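Local structure of parvulin 42 (Trypanosoma brucei brucei, 6GMP) at residues F8-L12 with F62-V66; L100-S106 with L117-E122. The protein probably catalyses cis-trans isomerisation of peptidyl-prolyl bonds, a task of its C-terminal parvulin-type PPIase domain, the part described here. One frame throughout, in Å; residues are numbered along the deposited sequence. Where two conformers were deposited one is given.

Contact 1: F8-L12 with F62-V66; sequences FYHVL and FVQVV
Phe62 points its ring from helix 59-69 into strand 6-13 and meets three successive residues there. CG is anti to the backbone N (chi1 -167°), which throws the ring away from the start of the helix and toward the strand. Ring atom CE2 rests against Tyr9 CB at 3.7 Å. At the tip of the ring CZ reaches Val11 CG2, also at 3.7 Å, and between these two contacts the backbone of His10 lies at the ring edge, near its plane. A flat, apolar ring suits a place where it must run close to a strand backbone. Val11 comes at the ring obliquely, and its CG2, standing beside its own backbone N, also meets Val66 CG2 at 3.7 Å, the two valines sliding past each other in opposite directions. Short branched side chains are apt here, since the CA atoms of Val11 and Val66 are 5.2 Å apart. Val66 CG2 further touches His10 O at 3.6 Å. Toward the other end Tyr9 lays its ring obliquely against Val63, with CE2 and CG2 4.1 Å apart. His10 alternates with these neighbours: its CB points away from the helix, and its ND1 hydrogen-bonds His116 ND1. This is helix-on-sheet packing, with segment axes 34° apart, as found in the parvulin fold, whose characteristic histidine pair His10 and His116 appear to form.

Contact 2: L100-S106 with L117-E122; sequences LKSGEVS and LIYRVE
Leu100 lays its CD1 across Ile118 CG2 at 3.7 Å, the two side chains crossing at about a right angle in a buried apolar patch beside helix 91-97. Its carbonyl O takes Arg120 NH1 at 2.9 Å, on a lone pair and almost in the guanidinium plane; the long, fully extended arginine can span this gap, and its NE donates to Glu122 O from above the carbonyl plane, at a poorly ordered C-terminus. Lys101 opens a type II turn that Glu104 closes, and its backbone N donates to Glu104 OE1 at 2.8 Å from above the carboxylate plane. Ser102 has its backbone N over one face of the Arg120 guanidinium, and in one of its two conformers OG also sits above the centre. Gly103 has phi 86°, an angle at which a CB would jam against the preceding carbonyl, and its N donates to Arg120 O at 2.8 Å. Its O lies at the edge of the Tyr119 ring, whose OH bonds Trp57 O. With Glu104 the chain runs antiparallel to strand 114-120 beside the parvulin sheet: Glu104 O accepts Arg120 N at 3.1 Å, nearly straight along its C=O. Val105 faces Tyr119 as a non-hydrogen-bonded pair, a single bridge, and its CG2 touches Tyr119 CD1 at 3.6 Å. Ser106 N then donates to Ile118 O at 2.8 Å. Its hydroxyl, with chi1 70° placing OG between backbone N and carbonyl carbon, returns to the strand and accepts Ile118 N at 2.8 Å, so a short serine grips both polar backbone atoms of one residue.

Strands 6-13 and 114-120 are antiparallel neighbours, so each contact, their centres about 10 Å apart, has one segment in the same sheet. Backbone bonds sew them together: Leu117 N lies 2.9 Å from Val11 O, and Tyr119 N lies 2.9 Å from Tyr9 O. Side chains continue the join, for Tyr119 of contact 2 stacks its ring on Phe62 of contact 1, while Val121 CG2 packs 3.4 Å from Tyr9 CD1. Contact 1 thus mounts helix 59-69 on one side of the sheet, and contact 2 fastens the loop after helix 91-97 along strand 114-120. The probable active-site histidine pair bridges the contacts: His10 belongs to contact 1, and His116 directly precedes segment 117-122 of contact 2.

Contact 1: F8-L12 with F62-V66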
# COMPACT_ATOMS: atom_id res chain seq x y z
N PHE A 8 -8.64 1.89 -6.65
CA PHE A 8 -7.83 1.57 -5.49
C PHE A 8 -6.83 2.67 -5.16
O PHE A 8 -6.41 3.43 -6.04
CB PHE A 8 -7.06 0.27 -5.72
CG PHE A 8 -7.93 -0.92 -5.96
CD1 PHE A 8 -8.58 -1.56 -4.92
CD2 PHE A 8 -8.09 -1.40 -7.25
CE1 PHE A 8 -9.37 -2.68 -5.16
CE2 PHE A 8 -8.89 -2.50 -7.50
CZ PHE A 8 -9.53 -3.14 -6.46
N TYR A 9 -6.47 2.72 -3.88
CA TYR A 9 -5.28 3.41 -3.40
C TYR A 9 -4.40 2.36 -2.73
O TYR A 9 -4.88 1.29 -2.36
CB TYR A 9 -5.62 4.46 -2.34
CG TYR A 9 -6.14 5.78 -2.84
CD1 TYR A 9 -7.28 5.86 -3.62
CD2 TYR A 9 -5.49 6.96 -2.51
CE1 TYR A 9 -7.76 7.07 -4.06
CE2 TYR A 9 -5.95 8.18 -2.95
CZ TYR A 9 -7.09 8.23 -3.73
OH TYR A 9 -7.55 9.45 -4.16
N HIS A 10 -3.12 2.65 -2.55
CA HIS A 10 -2.30 1.77 -1.71
C HIS A 10 -1.24 2.51 -0.92
O HIS A 10 -0.89 3.65 -1.22
CB HIS A 10 -1.72 0.58 -2.51
CG HIS A 10 -0.49 0.89 -3.31
ND1 HIS A 10 0.39 -0.09 -3.71
CD2 HIS A 10 -0.00 2.06 -3.80
CE1 HIS A 10 1.37 0.46 -4.40
NE2 HIS A 10 1.16 1.76 -4.48
N VAL A 11 -0.79 1.84 0.14
CA VAL A 11 0.43 2.16 0.85
C VAL A 11 1.43 1.08 0.48
O VAL A 11 1.10 -0.11 0.51
CB VAL A 11 0.23 2.09 2.37
CG1 VAL A 11 1.56 2.24 3.11
CG2 VAL A 11 -0.73 3.14 2.85
N LEU A 12 2.66 1.49 0.17
CA LEU A 12 3.74 0.55 -0.14
C LEU A 12 4.88 0.71 0.85
O LEU A 12 5.42 1.80 1.01
CB LEU A 12 4.26 0.75 -1.56
CG LEU A 12 5.33 -0.24 -2.01
CD1 LEU A 12 4.80 -1.65 -2.14
CD2 LEU A 12 5.94 0.20 -3.34
N PHE A 62 -7.34 6.75 5.04
CA PHE A 62 -6.32 5.98 4.37
C PHE A 62 -5.16 6.84 3.87
O PHE A 62 -3.99 6.44 3.96
CB PHE A 62 -6.91 5.19 3.20
CG PHE A 62 -5.96 4.15 2.66
CD1 PHE A 62 -5.69 3.01 3.41
CD2 PHE A 62 -5.28 4.34 1.47
CE1 PHE A 62 -4.79 2.07 2.97
CE2 PHE A 62 -4.37 3.39 1.02
CZ PHE A 62 -4.14 2.25 1.77
N VAL A 63 -5.48 8.01 3.34
CA VAL A 63 -4.47 8.93 2.83
C VAL A 63 -3.52 9.36 3.95
O VAL A 63 -2.34 9.59 3.71
CB VAL A 63 -5.16 10.12 2.16
CG1 VAL A 63 -4.21 11.29 1.99
CG2 VAL A 63 -5.75 9.68 0.82
N GLN A 64 -4.02 9.42 5.18
CA GLN A 64 -3.15 9.71 6.32
C GLN A 64 -2.00 8.71 6.41
O GLN A 64 -0.84 9.10 6.59
CB GLN A 64 -3.93 9.71 7.62
CG GLN A 64 -3.10 10.13 8.84
CD GLN A 64 -2.61 11.55 8.73
OE1 GLN A 64 -3.38 12.47 8.44
NE2 GLN A 64 -1.31 11.74 8.96
N VAL A 65 -2.30 7.42 6.28
CA VAL A 65 -1.23 6.44 6.39
C VAL A 65 -0.35 6.45 5.14
O VAL A 65 0.84 6.21 5.24
CB VAL A 65 -1.74 5.03 6.74
CG1 VAL A 65 -2.32 5.04 8.16
CG2 VAL A 65 -2.76 4.54 5.75
N VAL A 66 -0.90 6.78 3.97
CA VAL A 66 -0.08 6.96 2.77
C VAL A 66 0.94 8.08 3.00
O VAL A 66 2.14 7.93 2.75
CB VAL A 66 -0.94 7.30 1.53
CG1 VAL A 66 -0.04 7.64 0.35
CG2 VAL A 66 -1.92 6.16 1.17

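Contact 2: L100-S106 with L117-E122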
# COMPACT_ATOMS: atom_id res chain seq x y z
N LEU A 100 -11.68 -7.04 -1.87
CA LEU A 100 -12.12 -5.97 -0.97
C LEU A 100 -13.53 -5.49 -1.28
O LEU A 100 -13.92 -5.37 -2.44
CB LEU A 100 -11.16 -4.78 -1.05
CG LEU A 100 -9.71 -5.05 -0.67
CD1 LEU A 100 -8.84 -3.83 -1.04
CD2 LEU A 100 -9.59 -5.36 0.81
N LYS A 101 -14.27 -5.19 -0.22
CA LYS A 101 -15.52 -4.47 -0.34
C LYS A 101 -15.22 -2.97 -0.31
O LYS A 101 -14.12 -2.55 0.06
CB LYS A 101 -16.47 -4.87 0.79
CG LYS A 101 -16.63 -6.39 0.91
CD LYS A 101 -17.76 -6.79 1.84
CE LYS A 101 -17.42 -6.52 3.30
NZ LYS A 101 -16.34 -7.41 3.83
N SER A 102 -16.19 -2.16 -0.73
CA SER A 102 -16.06 -0.71 -0.73
C SER A 102 -15.62 -0.19 0.64
O SER A 102 -16.25 -0.48 1.66
CB SER A 102 -17.40 -0.07 -1.10
OG SER A 102 -17.92 -0.65 -2.29
N GLY A 103 -14.53 0.57 0.65
CA GLY A 103 -14.05 1.19 1.87
C GLY A 103 -13.14 0.33 2.74
O GLY A 103 -12.67 0.77 3.78
N GLU A 104 -12.92 -0.91 2.32
CA GLU A 104 -12.09 -1.82 3.10
C GLU A 104 -10.61 -1.64 2.77
O GLU A 104 -10.25 -1.30 1.65
CB GLU A 104 -12.51 -3.27 2.85
CG GLU A 104 -13.87 -3.62 3.44
CD GLU A 104 -14.14 -5.11 3.42
OE1 GLU A 104 -13.69 -5.77 2.45
OE2 GLU A 104 -14.78 -5.62 4.37
N VAL A 105 -9.78 -1.87 3.79
CA VAL A 105 -8.33 -1.93 3.64
C VAL A 105 -7.86 -3.37 3.82
O VAL A 105 -8.24 -4.05 4.77
CB VAL A 105 -7.60 -1.03 4.67
CG1 VAL A 105 -6.08 -1.15 4.53
CG2 VAL A 105 -8.04 0.43 4.56
N SER A 106 -7.02 -3.85 2.91
CA SER A 106 -6.54 -5.22 2.96
C SER A 106 -5.59 -5.46 4.13
O SER A 106 -5.06 -4.52 4.73
CB SER A 106 -5.80 -5.55 1.67
OG SER A 106 -4.57 -4.85 1.59
N LEU A 117 -0.63 -2.20 1.57
CA LEU A 117 -1.98 -2.17 2.11
C LEU A 117 -2.81 -1.59 0.99
O LEU A 117 -2.48 -0.53 0.48
CB LEU A 117 -2.08 -1.25 3.33
CG LEU A 117 -1.21 -1.61 4.54
CD1 LEU A 117 -1.40 -0.59 5.66
CD2 LEU A 117 -1.46 -2.99 5.06
N ILE A 118 -3.87 -2.29 0.61
CA ILE A 118 -4.72 -1.88 -0.51
C ILE A 118 -6.07 -1.40 0.01
O ILE A 118 -6.67 -2.05 0.86
CB ILE A 118 -4.92 -3.03 -1.53
CG1 ILE A 118 -3.56 -3.53 -2.01
CG2 ILE A 118 -5.74 -2.55 -2.71
CD1 ILE A 118 -3.62 -4.78 -2.80
N TYR A 119 -6.52 -0.27 -0.52
CA TYR A 119 -7.78 0.34 -0.13
C TYR A 119 -8.70 0.44 -1.34
O TYR A 119 -8.30 0.94 -2.39
CB TYR A 119 -7.52 1.73 0.45
CG TYR A 119 -8.75 2.53 0.77
CD1 TYR A 119 -9.63 2.14 1.78
CD2 TYR A 119 -9.02 3.72 0.10
CE1 TYR A 119 -10.74 2.90 2.08
CE2 TYR A 119 -10.13 4.48 0.40
CZ TYR A 119 -10.99 4.07 1.40
OH TYR A 119 -12.09 4.83 1.70
N ARG A 120 -9.93 -0.03 -1.19
CA ARG A 120 -10.93 0.15 -2.24
C ARG A 120 -11.76 1.40 -1.95
O ARG A 120 -12.46 1.48 -0.93
CB ARG A 120 -11.84 -1.07 -2.34
CG ARG A 120 -12.86 -0.93 -3.45
CD ARG A 120 -13.71 -2.16 -3.59
NE ARG A 120 -14.82 -1.91 -4.50
CZ ARG A 120 -15.80 -2.77 -4.74
NH1 ARG A 120 -15.81 -3.95 -4.14
NH2 ARG A 120 -16.75 -2.43 -5.58
N VAL A 121 -11.68 2.37 -2.86
CA VAL A 121 -12.37 3.64 -2.69
C VAL A 121 -13.87 3.41 -2.69
O VAL A 121 -14.59 3.90 -1.82
CB VAL A 121 -12.00 4.63 -3.81
CG1 VAL A 121 -12.72 5.96 -3.62
CG2 VAL A 121 -10.50 4.86 -3.82
N GLU A 122 -14.34 2.66 -3.67
CA GLU A 122 -15.75 2.28 -3.73
C GLU A 122 -15.95 1.19 -4.77
O GLU A 122 -14.98 0.69 -5.35
CB GLU A 122 -16.63 3.50 -4.02
CG GLU A 122 -16.27 4.24 -5.31
CD GLU A 122 -16.52 5.74 -5.23
OE1 GLU A 122 -16.54 6.31 -4.11
OE2 GLU A 122 -16.70 6.36 -6.30
OXT GLU A 122 -17.09 0.77 -5.03